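Local coordinates for protein glycoside Hydrolase (Bacteroides uniformis, PDB 5T9X) that probably hydrolyses agarose or a related marine polysaccharide as a family 16 glycoside hydrolase of a human gut bacterium, at residues 93-97 against 107-111; 147-151 against 300-305. All coordinates share one frame; numbering follows the deposited sequence.

Interaction 1 of 2, residues 93-97 against 107-111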
loop_
_atom_site.group_PDB
_atom_site.type_symbol
_atom_site.label_atom_id
_atom_site.label_comp_id
_atom_site.label_asym_id
_atom_site.label_seq_id
_atom_site.Cartn_x
_atom_site.Cartn_y
_atom_site.Cartn_z
ATOM N N THR A 93 -11.456 -4.184 -8.630
ATOM C CA THR A 93 -11.225 -5.512 -9.190
ATOM C C THR A 93 -10.306 -6.273 -8.243
ATOM O O THR A 93 -9.524 -5.659 -7.519
ATOM C CB THR A 93 -10.564 -5.458 -10.573
ATOM O OG1 THR A 93 -9.236 -4.926 -10.461
ATOM C CG2 THR A 93 -11.395 -4.640 -11.550
ATOM N N ASP A 94 -10.400 -7.605 -8.251
ATOM C CA ASP A 94 -9.605 -8.470 -7.336
ATOM C C ASP A 94 -8.286 -8.989 -7.958
ATOM O O ASP A 94 -7.871 -10.133 -7.718
ATOM C CB ASP A 94 -10.469 -9.640 -6.762
ATOM C CG ASP A 94 -11.220 -10.431 -7.846
ATOM O OD1 ASP A 94 -11.029 -10.130 -9.048
ATOM O OD2 ASP A 94 -12.033 -11.324 -7.491
ATOM N N TYR A 95 -7.631 -8.136 -8.743
ATOM C CA TYR A 95 -6.302 -8.424 -9.275
ATOM C C TYR A 95 -5.534 -7.123 -9.420
ATOM O O TYR A 95 -6.050 -6.070 -9.104
ATOM C CB TYR A 95 -6.397 -9.173 -10.616
ATOM C CG TYR A 95 -5.267 -10.151 -10.842
ATOM C CD1 TYR A 95 -5.186 -11.327 -10.120
ATOM C CD2 TYR A 95 -4.256 -9.887 -11.766
ATOM C CE1 TYR A 95 -4.135 -12.225 -10.318
ATOM C CE2 TYR A 95 -3.208 -10.777 -11.979
ATOM C CZ TYR A 95 -3.155 -11.950 -11.261
ATOM O OH TYR A 95 -2.114 -12.832 -11.453
ATOM N N TYR A 96 -4.282 -7.219 -9.851
ATOM C CA TYR A 96 -3.410 -6.068 -10.170
ATOM C C TYR A 96 -3.915 -5.488 -11.459
ATOM O O TYR A 96 -4.637 -6.165 -12.178
ATOM C CB TYR A 96 -1.980 -6.591 -10.323
ATOM C CG TYR A 96 -0.847 -5.635 -10.577
ATOM C CD1 TYR A 96 -0.411 -4.745 -9.602
ATOM C CD2 TYR A 96 -0.098 -5.718 -11.754
ATOM C CE1 TYR A 96 0.686 -3.912 -9.821
ATOM C CE2 TYR A 96 0.995 -4.888 -11.981
ATOM C CZ TYR A 96 1.389 -4.001 -11.017
ATOM O OH TYR A 96 2.473 -3.218 -11.267
ATOM N N HIS A 97 -3.498 -4.262 -11.763
ATOM C CA HIS A 97 -3.965 -3.528 -12.946
ATOM C C HIS A 97 -3.508 -4.084 -14.336
ATOM O O HIS A 97 -3.887 -3.548 -15.363
ATOM C CB HIS A 97 -3.712 -1.982 -12.779
ATOM C CG HIS A 97 -2.300 -1.498 -13.013
ATOM N ND1 HIS A 97 -1.299 -2.258 -13.585
ATOM C CD2 HIS A 97 -1.752 -0.274 -12.808
ATOM C CE1 HIS A 97 -0.191 -1.550 -13.667
ATOM N NE2 HIS A 97 -0.443 -0.337 -13.216
ATOM N N ILE A 107 2.323 -14.920 -5.706
ATOM C CA ILE A 107 1.414 -15.312 -6.788
ATOM C C ILE A 107 0.014 -14.860 -6.353
ATOM O O ILE A 107 -0.627 -15.516 -5.539
ATOM C CB ILE A 107 1.408 -16.841 -7.028
ATOM C CG1 ILE A 107 2.814 -17.364 -7.343
ATOM C CG2 ILE A 107 0.439 -17.211 -8.156
ATOM C CD1 ILE A 107 2.880 -18.886 -7.283
ATOM N N TRP A 108 -0.444 -13.727 -6.879
ATOM C CA TRP A 108 -1.742 -13.193 -6.528
ATOM C C TRP A 108 -2.851 -14.111 -7.029
ATOM O O TRP A 108 -2.721 -14.759 -8.073
ATOM C CB TRP A 108 -1.903 -11.792 -7.077
ATOM C CG TRP A 108 -1.030 -10.779 -6.374
ATOM C CD1 TRP A 108 -0.841 -10.646 -5.033
ATOM C CD2 TRP A 108 -0.263 -9.737 -6.983
ATOM N NE1 TRP A 108 0.004 -9.590 -4.766
ATOM C CE2 TRP A 108 0.360 -9.013 -5.950
ATOM C CE3 TRP A 108 -0.059 -9.337 -8.302
ATOM C CZ2 TRP A 108 1.181 -7.943 -6.196
ATOM C CZ3 TRP A 108 0.732 -8.278 -8.542
ATOM C CH2 TRP A 108 1.363 -7.587 -7.501
ATOM N N GLN A 109 -3.909 -14.189 -6.220
ATOM C CA GLN A 109 -5.075 -15.029 -6.473
ATOM C C GLN A 109 -6.331 -14.217 -6.195
ATOM O O GLN A 109 -6.419 -13.564 -5.148
ATOM C CB GLN A 109 -5.072 -16.226 -5.529
ATOM C CG GLN A 109 -3.866 -17.140 -5.648
ATOM C CD GLN A 109 -3.863 -17.937 -6.938
ATOM O OE1 GLN A 109 -2.997 -17.767 -7.779
ATOM N NE2 GLN A 109 -4.844 -18.793 -7.101
ATOM N N ARG A 110 -7.309 -14.281 -7.091
ATOM C CA ARG A 110 -8.583 -13.569 -6.888
ATOM C C ARG A 110 -9.306 -14.009 -5.600
ATOM O O ARG A 110 -9.846 -13.178 -4.848
ATOM C CB ARG A 110 -9.514 -13.748 -8.098
ATOM C CG ARG A 110 -9.016 -13.076 -9.360
ATOM C CD ARG A 110 -9.966 -13.217 -10.529
ATOM N NE ARG A 110 -9.356 -12.647 -11.725
ATOM C CZ ARG A 110 -9.300 -11.347 -12.031
ATOM N NH1 ARG A 110 -9.818 -10.409 -11.234
ATOM N NH2 ARG A 110 -8.697 -10.970 -13.157
ATOM N N ASP A 111 -9.290 -15.313 -5.342
ATOM C CA ASP A 111 -10.021 -15.859 -4.199
ATOM C C ASP A 111 -9.363 -15.593 -2.854
ATOM O O ASP A 111 -9.922 -15.968 -1.845
ATOM C CB ASP A 111 -10.317 -17.373 -4.391
ATOM C CG ASP A 111 -9.067 -18.257 -4.296
ATOM O OD1 ASP A 111 -8.000 -17.819 -3.827
ATOM O OD2 ASP A 111 -9.159 -19.426 -4.690
#
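Asp94 and Arg110 bring the two backbones closest, with CA atoms 5.2 Å apart, where the loop leaving strand 92-93 passes the point at which strand 106-108 gives way to a 3-10 turn. Their side chains cross at about a right angle and join in a salt bridge: NH1 of Arg110 reaches OD1 of Asp94 at 2.5 Å, shorter than usual and so doubtful in its exact length. As modelled, the oxygen lies in the guanidinium plane and is met end-on, at an N-H...O angle of 145°, with the carboxylate twisted from it. Arginine suits this outer position because its chain, extended from CG to NE, runs past the Asp94 carboxylate before the charged end turns to it. One face of that guanidinium also rests on Tyr95, whose CB lies 3.7 Å from Arg110 NH1. The Tyr95 ring in turn sets its edge against the backbone of the other segment, CE1 standing 3.7 Å from the carbonyl O of Trp108. On the inner side the contact joins one of the two sheets of the β-sandwich (jelly-roll) expected of family 16, where Trp108 touches Cys151 and Asn302 of neighbouring strands and its NE1 bonds to Met303 O. Tyr96 meets this indole with its CG anti to the backbone N (chi1 -177°), which lays the ring beside the six-membered ring of Trp108. Their planes are 29° apart and slid past one another, the centroids 5.2 Å apart, so overlap is slight. Closest is the indole corner CZ3, 3.7 Å from Tyr96 CB, and Trp100 packs edge-to-face on the same tyrosine.

Interaction 2 of 2, residues 147-151 against 300-305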
loop_
_atom_site.group_PDB
_atom_site.type_symbol
_atom_site.label_atom_id
_atom_site.label_comp_id
_atom_site.label_asym_id
_atom_site.label_seq_id
_atom_site.Cartn_x
_atom_site.Cartn_y
_atom_site.Cartn_z
ATOM N N THR A 147 4.000 -18.292 -2.953
ATOM C CA THR A 147 3.178 -17.861 -1.849
ATOM C C THR A 147 1.933 -17.205 -2.426
ATOM O O THR A 147 2.041 -16.218 -3.116
ATOM C CB THR A 147 3.962 -16.886 -0.989
ATOM O OG1 THR A 147 5.236 -17.476 -0.663
ATOM C CG2 THR A 147 3.202 -16.577 0.264
ATOM N N TYR A 148 0.764 -17.785 -2.185
ATOM C CA TYR A 148 -0.480 -17.242 -2.702
ATOM C C TYR A 148 -0.935 -16.112 -1.791
ATOM O O TYR A 148 -0.874 -16.234 -0.565
ATOM C CB TYR A 148 -1.590 -18.285 -2.721
ATOM C CG TYR A 148 -1.545 -19.359 -3.763
ATOM C CD1 TYR A 148 -0.473 -19.499 -4.655
ATOM C CD2 TYR A 148 -2.585 -20.297 -3.827
ATOM C CE1 TYR A 148 -0.466 -20.517 -5.610
ATOM C CE2 TYR A 148 -2.587 -21.314 -4.774
ATOM C CZ TYR A 148 -1.527 -21.416 -5.664
ATOM O OH TYR A 148 -1.541 -22.412 -6.599
ATOM N N THR A 149 -1.391 -15.018 -2.392
ATOM C CA THR A 149 -1.974 -13.934 -1.638
ATOM C C THR A 149 -2.892 -13.145 -2.550
ATOM O O THR A 149 -3.334 -13.673 -3.579
ATOM C CB THR A 149 -0.887 -13.084 -0.958
ATOM O OG1 THR A 149 -1.492 -12.209 -0.008
ATOM C CG2 THR A 149 -0.089 -12.275 -1.973
ATOM N N GLY A 150 -3.219 -11.914 -2.192
ATOM C CA GLY A 150 -4.181 -11.133 -2.976
ATOM C C GLY A 150 -3.775 -9.719 -3.343
ATOM O O GLY A 150 -2.908 -9.144 -2.720
ATOM N N CYS A 151 -4.437 -9.178 -4.358
ATOM C CA CYS A 151 -4.214 -7.826 -4.829
ATOM C C CYS A 151 -5.521 -7.219 -5.321
ATOM O O CYS A 151 -6.300 -7.880 -5.998
ATOM C CB CYS A 151 -3.211 -7.848 -5.971
ATOM S SG CYS A 151 -2.597 -6.227 -6.450
ATOM N N ILE A 300 -3.963 0.770 -5.356
ATOM C CA ILE A 300 -3.706 -0.650 -5.187
ATOM C C ILE A 300 -3.590 -1.006 -3.699
ATOM O O ILE A 300 -2.960 -0.295 -2.924
ATOM C CB ILE A 300 -2.446 -1.093 -5.969
ATOM C CG1 ILE A 300 -2.547 -0.646 -7.429
ATOM C CG2 ILE A 300 -2.263 -2.619 -5.937
ATOM C CD1 ILE A 300 -1.324 -0.989 -8.228
ATOM N N ILE A 301 -4.232 -2.101 -3.311
ATOM C CA ILE A 301 -4.136 -2.612 -1.971
ATOM C C ILE A 301 -3.729 -4.059 -2.141
ATOM O O ILE A 301 -4.427 -4.801 -2.856
ATOM C CB ILE A 301 -5.502 -2.533 -1.243
ATOM C CG1 ILE A 301 -6.057 -1.108 -1.267
ATOM C CG2 ILE A 301 -5.374 -3.009 0.200
ATOM C CD1 ILE A 301 -7.485 -0.985 -0.769
ATOM N N ASN A 302 -2.640 -4.486 -1.500
ATOM C CA ASN A 302 -2.258 -5.897 -1.594
ATOM C C ASN A 302 -1.401 -6.415 -0.459
ATOM O O ASN A 302 -1.021 -5.667 0.444
ATOM C CB ASN A 302 -1.558 -6.129 -2.938
ATOM C CG ASN A 302 -0.167 -5.487 -3.032
ATOM O OD1 ASN A 302 0.503 -5.268 -2.049
ATOM N ND2 ASN A 302 0.292 -5.265 -4.251
ATOM N N MET A 303 -1.071 -7.700 -0.521
ATOM C CA MET A 303 0.144 -8.175 0.133
ATOM C C MET A 303 1.144 -8.739 -0.882
ATOM O O MET A 303 0.769 -9.166 -1.967
ATOM C CB MET A 303 -0.163 -9.198 1.203
ATOM C CG MET A 303 -1.143 -8.773 2.286
ATOM S SD MET A 303 -1.577 -10.159 3.409
ATOM C CE MET A 303 -0.132 -10.144 4.442
ATOM N N GLU A 304 2.418 -8.723 -0.508
ATOM C CA GLU A 304 3.518 -9.183 -1.352
ATOM C C GLU A 304 4.505 -9.976 -0.499
ATOM O O GLU A 304 4.855 -9.561 0.593
ATOM C CB GLU A 304 4.264 -7.991 -1.984
ATOM C CG GLU A 304 3.452 -7.176 -2.979
ATOM C CD GLU A 304 4.148 -5.924 -3.537
ATOM O OE1 GLU A 304 5.333 -5.643 -3.188
ATOM O OE2 GLU A 304 3.479 -5.195 -4.338
ATOM N N ASP A 305 4.938 -11.126 -1.006
ATOM C CA ASP A 305 6.160 -11.789 -0.543
ATOM C C ASP A 305 7.296 -11.270 -1.413
ATOM O O ASP A 305 7.570 -11.819 -2.482
ATOM C CB ASP A 305 6.038 -13.305 -0.699
ATOM C CG ASP A 305 7.041 -14.058 0.116
ATOM O OD1 ASP A 305 7.960 -13.427 0.711
ATOM O OD2 ASP A 305 6.874 -15.294 0.170
#
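Cys151 and Asn302 face each other as an antiparallel, non-hydrogen-bonded pair with CA atoms 4.2 Å apart; the segments run 174° from one another and diverge until the CA atoms of Thr147 and Asp305 are 6.9 Å apart. Between these ends the backbone bond from Met303 N to Gly150 O, 3.2 Å long with an N-H...O angle of 158°, stitches the strands. Where they have parted, side chains span the gap: Thr147 OG1 donates to Asp305 OD2 at 2.9 Å, and OD2 accepts through its anti lone pair, on the side away from OD1. Two short polar side chains fit this buried place, and both have further partners, since Ser315 bonds to the same OD2 and Arg126 to the threonine hydroxyl. Thr149 uses its two branches differently. Its methyl CG2 lies 3.2 Å from Met303 O, while OG1, bonded to Glu123 O, passes 3.5 Å from Met303 CB. The thiol of Cys151, placed anti to its backbone N (chi1 -169°), reaches along the neighbouring strand: SG lies 3.7 Å from Ile300 CG2 and equally far from Asn302 CB. Cysteine, small and weakly polar, suits the buried face between the strands. Asn302 ND2 bonds to Glu304 OE2 on its own strand, a tilted bond that helps to hold the amide and carboxylate together, while Gln306 bonds to the other oxygen of Glu304. A bound imidazole, probably from the crystallisation liquor, sits near Asn302. Asn302 and Glu304, flanked by Trp108 and Trp180 from other strands of the sheet, are consistent with the substrate-cleft lining of a family 16 β-jelly roll.

Overall arrangement
Followed from the N terminus, interaction 1 closes first, a short loop that returns from the end of strand 92-93 to strand 106-108. Interaction 2 opens only afterwards, and its far longer closure brings strand 298-304 back against the middle of strand 140-154 after most of the sandwich has been built. The two are therefore in series, neither nested nor crossed, yet their centres lie only 8 Å apart. Strand 140-154 joins them: residues 107-109 run parallel to residues 147-149 on one side, while residues 300-305 lie on the other. Strand 176-182 follows, then strand 188-195, which bears an ExDxxE-type family signature.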